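Possible prolidase (Bifidobacterium longum NCC2705, PDB 2P9B) probably hydrolyses carbon-nitrogen bonds as an amidohydrolase, its substrate not established. Local coordinates at residues I74-H79 and V342-M348; R286-I292 and N382-G387. All blocks are in the same frame, centred on the assembly; numbering follows the deposited sequence.

In the fold
Both contacts belong to the amidohydrolase barrel, and their segments alternate along the chain: 74-79, 286-292, 342-348, 382-387. Contact 1 is the more central, about 5 Å from the centre of the chain against about 11 Å for contact 2, and it holds His77, His79 and Asp345, a possible metal site. The two centres lie about 15 Å apart, yet the contacts touch. CG2 of Ile292 packs 3.6 Å from the backbone N of Gly343, and CG2 of Ile74 sits 3.6 Å from CD1 of Leu386. The side chain of Ile292 also touches the residues of the possible metal site, so contact 2 reaches from there outward to the end of helix 371-385.

Contact 1: I74-H79 and V342-M348; sequences INAHTH and VGTDTGM
His79 and Asp345 meet at the edge of the imidazole, with OD1 of Asp345 2.8 Å from NE2 of His79 and the ring and carboxylate planes 37° apart. Asp345 also lies alongside His77, placing its CB over one face of that ring, 4.2 Å from the centroid, as a CH-pi contact. CG of Asp345 is roughly anti to its backbone N (chi1 -152°), which brings the carboxylate near both imidazoles. The two imidazoles and the carboxylate are gathered as though to bind a metal, though none is modelled; a His-x-His pair on the first barrel strand and an aspartate after the last are hallmarks of the amidohydrolases.

Thr346 fixes the backbone beside them. Its OG1 accepts from His79 N at 3.1 Å and also bonds OE1 of Gln353, while NE2 of Gln353 reaches the carbonyl of His79. The ring of His79 is held from its far nitrogen too, ND1 bonding the carbonyl of Gly136.

Further back, His77 O takes Asp345 N at 2.7 Å, and Asn75 OD1 accepts from both His77 N, an Asx turn, and Thr344 N. ND2 of Asn75 donates almost straight to OG1 of Thr344 (3.0 Å) and has a second partner in Thr356. Strand 129-134 flanks 74-79 through Thr131 and Arg133, while helices 356-367 and 371-385 pack on Val342.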
loop_
_atom_site.group_PDB
_atom_site.type_symbol
_atom_site.label_atom_id
_atom_site.label_comp_id
_atom_site.label_asym_id
_atom_site.label_seq_id
_atom_site.Cartn_x
_atom_site.Cartn_y
_atom_site.Cartn_z
ATOM N N ILE A 74 5.259 2.075 2.543
ATOM C CA ILE A 74 4.153 2.493 1.689
ATOM C C ILE A 74 3.147 1.355 1.687
ATOM O O ILE A 74 3.532 0.191 1.585
ATOM C CB ILE A 74 4.643 2.754 0.235
ATOM C CG1 ILE A 74 5.661 3.900 0.244
ATOM C CG2 ILE A 74 3.457 3.084 -0.674
ATOM C CD1 ILE A 74 6.231 4.252 -1.121
ATOM N N ASN A 75 1.863 1.683 1.826
ATOM C CA ASN A 75 0.821 0.658 1.807
ATOM C C ASN A 75 -0.067 0.962 0.607
ATOM O O ASN A 75 -0.765 1.970 0.582
ATOM C CB ASN A 75 -0.009 0.683 3.095
ATOM C CG ASN A 75 -0.917 -0.531 3.216
ATOM O OD1 ASN A 75 -1.485 -0.987 2.226
ATOM N ND2 ASN A 75 -1.053 -1.056 4.429
ATOM N N ALA A 76 -0.034 0.092 -0.399
ATOM C CA ALA A 76 -0.803 0.319 -1.622
ATOM C C ALA A 76 -2.272 -0.070 -1.586
ATOM O O ALA A 76 -2.969 0.047 -2.596
ATOM C CB ALA A 76 -0.120 -0.384 -2.793
ATOM N N HIS A 77 -2.758 -0.529 -0.440
ATOM C CA HIS A 77 -4.158 -0.924 -0.365
ATOM C C HIS A 77 -4.715 -0.694 1.035
ATOM O O HIS A 77 -4.555 -1.528 1.919
ATOM C CB HIS A 77 -4.296 -2.396 -0.769
ATOM C CG HIS A 77 -5.710 -2.836 -0.975
ATOM N ND1 HIS A 77 -6.046 -3.919 -1.759
ATOM C CD2 HIS A 77 -6.877 -2.340 -0.500
ATOM C CE1 HIS A 77 -7.358 -4.069 -1.760
ATOM N NE2 HIS A 77 -7.886 -3.124 -1.004
ATOM N N THR A 78 -5.368 0.450 1.219
ATOM C CA THR A 78 -5.935 0.813 2.512
ATOM C C THR A 78 -7.367 1.342 2.411
ATOM O O THR A 78 -7.878 1.591 1.320
ATOM C CB THR A 78 -5.082 1.911 3.196
ATOM O OG1 THR A 78 -5.099 3.107 2.397
ATOM C CG2 THR A 78 -3.629 1.444 3.345
ATOM N N HIS A 79 -8.000 1.482 3.573
ATOM C CA HIS A 79 -9.344 2.040 3.722
ATOM C C HIS A 79 -9.215 2.867 4.994
ATOM O O HIS A 79 -8.582 2.422 5.946
ATOM C CB HIS A 79 -10.395 0.946 3.939
ATOM C CG HIS A 79 -10.584 0.043 2.761
ATOM N ND1 HIS A 79 -11.258 0.434 1.623
ATOM C CD2 HIS A 79 -10.162 -1.223 2.535
ATOM C CE1 HIS A 79 -11.242 -0.555 0.746
ATOM N NE2 HIS A 79 -10.583 -1.570 1.274
ATOM N N VAL A 342 3.274 -4.019 -1.792
ATOM C CA VAL A 342 2.803 -4.311 -0.446
ATOM C C VAL A 342 1.545 -3.497 -0.152
ATOM O O VAL A 342 1.554 -2.264 -0.201
ATOM C CB VAL A 342 3.896 -3.969 0.596
ATOM C CG1 VAL A 342 3.308 -3.942 1.994
ATOM C CG2 VAL A 342 5.016 -4.999 0.521
ATOM N N GLY A 343 0.463 -4.207 0.141
ATOM C CA GLY A 343 -0.808 -3.583 0.465
ATOM C C GLY A 343 -1.446 -4.561 1.428
ATOM O O GLY A 343 -1.101 -5.739 1.396
ATOM N N THR A 344 -2.363 -4.109 2.281
ATOM C CA THR A 344 -2.949 -5.038 3.243
ATOM C C THR A 344 -4.465 -5.050 3.374
ATOM O O THR A 344 -5.012 -5.941 4.017
ATOM C CB THR A 344 -2.391 -4.790 4.648
ATOM O OG1 THR A 344 -2.775 -3.482 5.085
ATOM C CG2 THR A 344 -0.876 -4.903 4.642
ATOM N N ASP A 345 -5.131 -4.065 2.781
ATOM C CA ASP A 345 -6.588 -3.936 2.860
ATOM C C ASP A 345 -6.981 -3.571 4.298
ATOM O O ASP A 345 -7.827 -4.225 4.906
ATOM C CB ASP A 345 -7.280 -5.245 2.449
ATOM C CG ASP A 345 -8.667 -5.015 1.866
ATOM O OD1 ASP A 345 -9.219 -3.912 2.053
ATOM O OD2 ASP A 345 -9.208 -5.939 1.220
ATOM N N THR A 346 -6.367 -2.521 4.836
ATOM C CA THR A 346 -6.664 -2.092 6.203
ATOM C C THR A 346 -8.144 -1.754 6.371
ATOM O O THR A 346 -8.837 -1.453 5.400
ATOM C CB THR A 346 -5.836 -0.848 6.607
ATOM O OG1 THR A 346 -6.241 0.276 5.822
ATOM C CG2 THR A 346 -4.349 -1.102 6.386
ATOM N N GLY A 347 -8.625 -1.791 7.609
ATOM C CA GLY A 347 -10.023 -1.490 7.850
ATOM C C GLY A 347 -10.828 -2.757 8.054
ATOM O O GLY A 347 -11.925 -2.719 8.622
HETATM N N MSE A 348 -10.286 -3.877 7.580
HETATM C CA MSE A 348 -10.945 -5.169 7.737
HETATM C C MSE A 348 -10.829 -5.525 9.217
HETATM O O MSE A 348 -9.885 -5.114 9.891
HETATM C CB MSE A 348 -10.261 -6.250 6.887
HETATM C CG MSE A 348 -10.256 -5.998 5.380
HETATM SE SE MSE A 348 -12.008 -5.984 4.514
HETATM C CE MSE A 348 -12.322 -4.066 4.411
#

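Contact 2: R286-I292 and N382-G387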
loop_
_atom_site.group_PDB
_atom_site.type_symbol
_atom_site.label_atom_id
_atom_site.label_comp_id
_atom_site.label_asym_id
_atom_site.label_seq_id
_atom_site.Cartn_x
_atom_site.Cartn_y
_atom_site.Cartn_z
ATOM N N ARG A 286 1.367 2.650 -17.743
ATOM C CA ARG A 286 2.802 2.620 -17.996
ATOM C C ARG A 286 3.300 1.383 -18.738
ATOM O O ARG A 286 4.490 1.077 -18.727
ATOM C CB ARG A 286 3.538 2.807 -16.674
ATOM C CG ARG A 286 3.194 4.152 -16.050
ATOM C CD ARG A 286 3.179 4.119 -14.546
ATOM N NE ARG A 286 2.300 3.079 -14.014
ATOM C CZ ARG A 286 2.052 2.925 -12.719
ATOM N NH1 ARG A 286 2.611 3.751 -11.846
ATOM N NH2 ARG A 286 1.279 1.936 -12.291
ATOM N N GLY A 287 2.382 0.684 -19.395
ATOM C CA GLY A 287 2.754 -0.489 -20.167
ATOM C C GLY A 287 2.947 -1.783 -19.402
ATOM O O GLY A 287 3.380 -2.778 -19.979
ATOM N N TYR A 288 2.637 -1.783 -18.111
ATOM C CA TYR A 288 2.785 -2.994 -17.314
ATOM C C TYR A 288 1.788 -2.966 -16.165
ATOM O O TYR A 288 1.282 -1.911 -15.807
ATOM C CB TYR A 288 4.210 -3.090 -16.751
ATOM C CG TYR A 288 4.464 -2.188 -15.565
ATOM C CD1 TYR A 288 4.265 -2.645 -14.262
ATOM C CD2 TYR A 288 4.881 -0.870 -15.743
ATOM C CE1 TYR A 288 4.477 -1.810 -13.167
ATOM C CE2 TYR A 288 5.094 -0.030 -14.658
ATOM C CZ TYR A 288 4.890 -0.505 -13.373
ATOM O OH TYR A 288 5.087 0.328 -12.294
ATOM N N SER A 289 1.505 -4.134 -15.599
ATOM C CA SER A 289 0.588 -4.225 -14.473
ATOM C C SER A 289 1.365 -4.803 -13.305
ATOM O O SER A 289 2.351 -5.508 -13.499
ATOM C CB SER A 289 -0.605 -5.116 -14.821
ATOM O OG SER A 289 -1.412 -4.500 -15.807
ATOM N N ALA A 290 0.939 -4.481 -12.090
ATOM C CA ALA A 290 1.613 -4.980 -10.905
ATOM C C ALA A 290 0.638 -5.782 -10.058
ATOM O O ALA A 290 -0.574 -5.649 -10.203
ATOM C CB ALA A 290 2.179 -3.817 -10.089
ATOM N N LEU A 291 1.179 -6.622 -9.185
ATOM C CA LEU A 291 0.361 -7.443 -8.300
ATOM C C LEU A 291 0.515 -6.987 -6.850
ATOM O O LEU A 291 1.630 -6.751 -6.391
ATOM C CB LEU A 291 0.788 -8.906 -8.415
ATOM C CG LEU A 291 0.131 -9.895 -7.446
ATOM C CD1 LEU A 291 -1.352 -10.022 -7.752
ATOM C CD2 LEU A 291 0.806 -11.242 -7.565
ATOM N N ILE A 292 -0.606 -6.852 -6.138
ATOM C CA ILE A 292 -0.598 -6.470 -4.720
ATOM C C ILE A 292 -1.329 -7.626 -4.025
ATOM O O ILE A 292 -2.537 -7.568 -3.820
ATOM C CB ILE A 292 -1.383 -5.152 -4.456
ATOM C CG1 ILE A 292 -0.936 -4.054 -5.432
ATOM C CG2 ILE A 292 -1.114 -4.660 -3.022
ATOM C CD1 ILE A 292 0.495 -3.622 -5.261
ATOM N N ASN A 382 6.759 -0.221 -4.430
ATOM C CA ASN A 382 5.454 0.394 -4.159
ATOM C C ASN A 382 5.431 1.822 -4.724
ATOM O O ASN A 382 4.434 2.251 -5.301
ATOM C CB ASN A 382 5.179 0.452 -2.643
ATOM C CG ASN A 382 4.214 -0.640 -2.152
ATOM O OD1 ASN A 382 3.931 -0.735 -0.946
ATOM N ND2 ASN A 382 3.703 -1.448 -3.069
ATOM N N ALA A 383 6.531 2.555 -4.552
ATOM C CA ALA A 383 6.610 3.927 -5.047
ATOM C C ALA A 383 6.429 3.959 -6.561
ATOM O O ALA A 383 5.681 4.784 -7.082
ATOM C CB ALA A 383 7.950 4.560 -4.658
ATOM N N SER A 384 7.110 3.059 -7.266
ATOM C CA SER A 384 6.990 3.008 -8.720
ATOM C C SER A 384 5.572 2.613 -9.110
ATOM O O SER A 384 4.969 3.205 -10.002
ATOM C CB SER A 384 7.979 1.997 -9.315
ATOM O OG SER A 384 9.316 2.415 -9.114
ATOM N N ILE A 385 5.033 1.611 -8.429
ATOM C CA ILE A 385 3.690 1.146 -8.725
ATOM C C ILE A 385 2.663 2.263 -8.566
ATOM O O ILE A 385 1.784 2.419 -9.409
ATOM C CB ILE A 385 3.306 -0.043 -7.818
ATOM C CG1 ILE A 385 4.193 -1.247 -8.154
ATOM C CG2 ILE A 385 1.835 -0.388 -7.996
ATOM C CD1 ILE A 385 4.004 -2.427 -7.230
ATOM N N LEU A 386 2.793 3.054 -7.506
ATOM C CA LEU A 386 1.853 4.148 -7.253
ATOM C C LEU A 386 2.162 5.414 -8.043
ATOM O O LEU A 386 1.439 6.414 -7.937
ATOM C CB LEU A 386 1.812 4.477 -5.760
ATOM C CG LEU A 386 1.351 3.342 -4.844
ATOM C CD1 LEU A 386 1.234 3.858 -3.420
ATOM C CD2 LEU A 386 0.012 2.807 -5.313
ATOM N N GLY A 387 3.233 5.370 -8.831
ATOM C CA GLY A 387 3.608 6.514 -9.645
ATOM C C GLY A 387 4.198 7.701 -8.900
ATOM O O GLY A 387 4.123 8.840 -9.374
HETATM O O HOH W 1 6.440 2.630 -12.947
#
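Ala290 and Ile385 mark the nearest backbone approach, their CA atoms 6.8 Å apart where strand 290-292 passes the last turn of helix 371-385. CB of Ala290 points at the helix and meets CD1 of Ile385 at 3.7 Å, with CG1 and CG2 of the isoleucine close by. The two isoleucines, Ile292 and Ile385, meet end to end, with CD1 of each 4.2 Å from the other.

Strand 290-292 runs parallel to strand 263-264 in the barrel, and the helix facing it stops in a Schellman motif: Gly387 has positive phi, and one of the motif's two bonds runs from its N to Ser384 O at 3.0 Å. Arg286 comes to this C-terminal end. Bends at chi2 and chi3 (chi3 -54°) carry its guanidinium to the final turn, where both terminal nitrogens, NH1 (2.9 Å) and NH2 (3.0 Å), donate to the one oxygen, Ile385 O. That oxygen lies in the guanidinium plane, whereas NH1 stands well above the carbonyl plane and NH2 is only slightly tilted from it. The positive charge probably also suits the negative end of the helix dipole.

A methionine in place of Arg286 would probably leave Ile385 O without either of these donors and the helix end without its neighbouring charge. Over one face of the guanidinium sits OH of Tyr288, which bonds a water at 2.7 Å; that water donates weakly to Ser384 O.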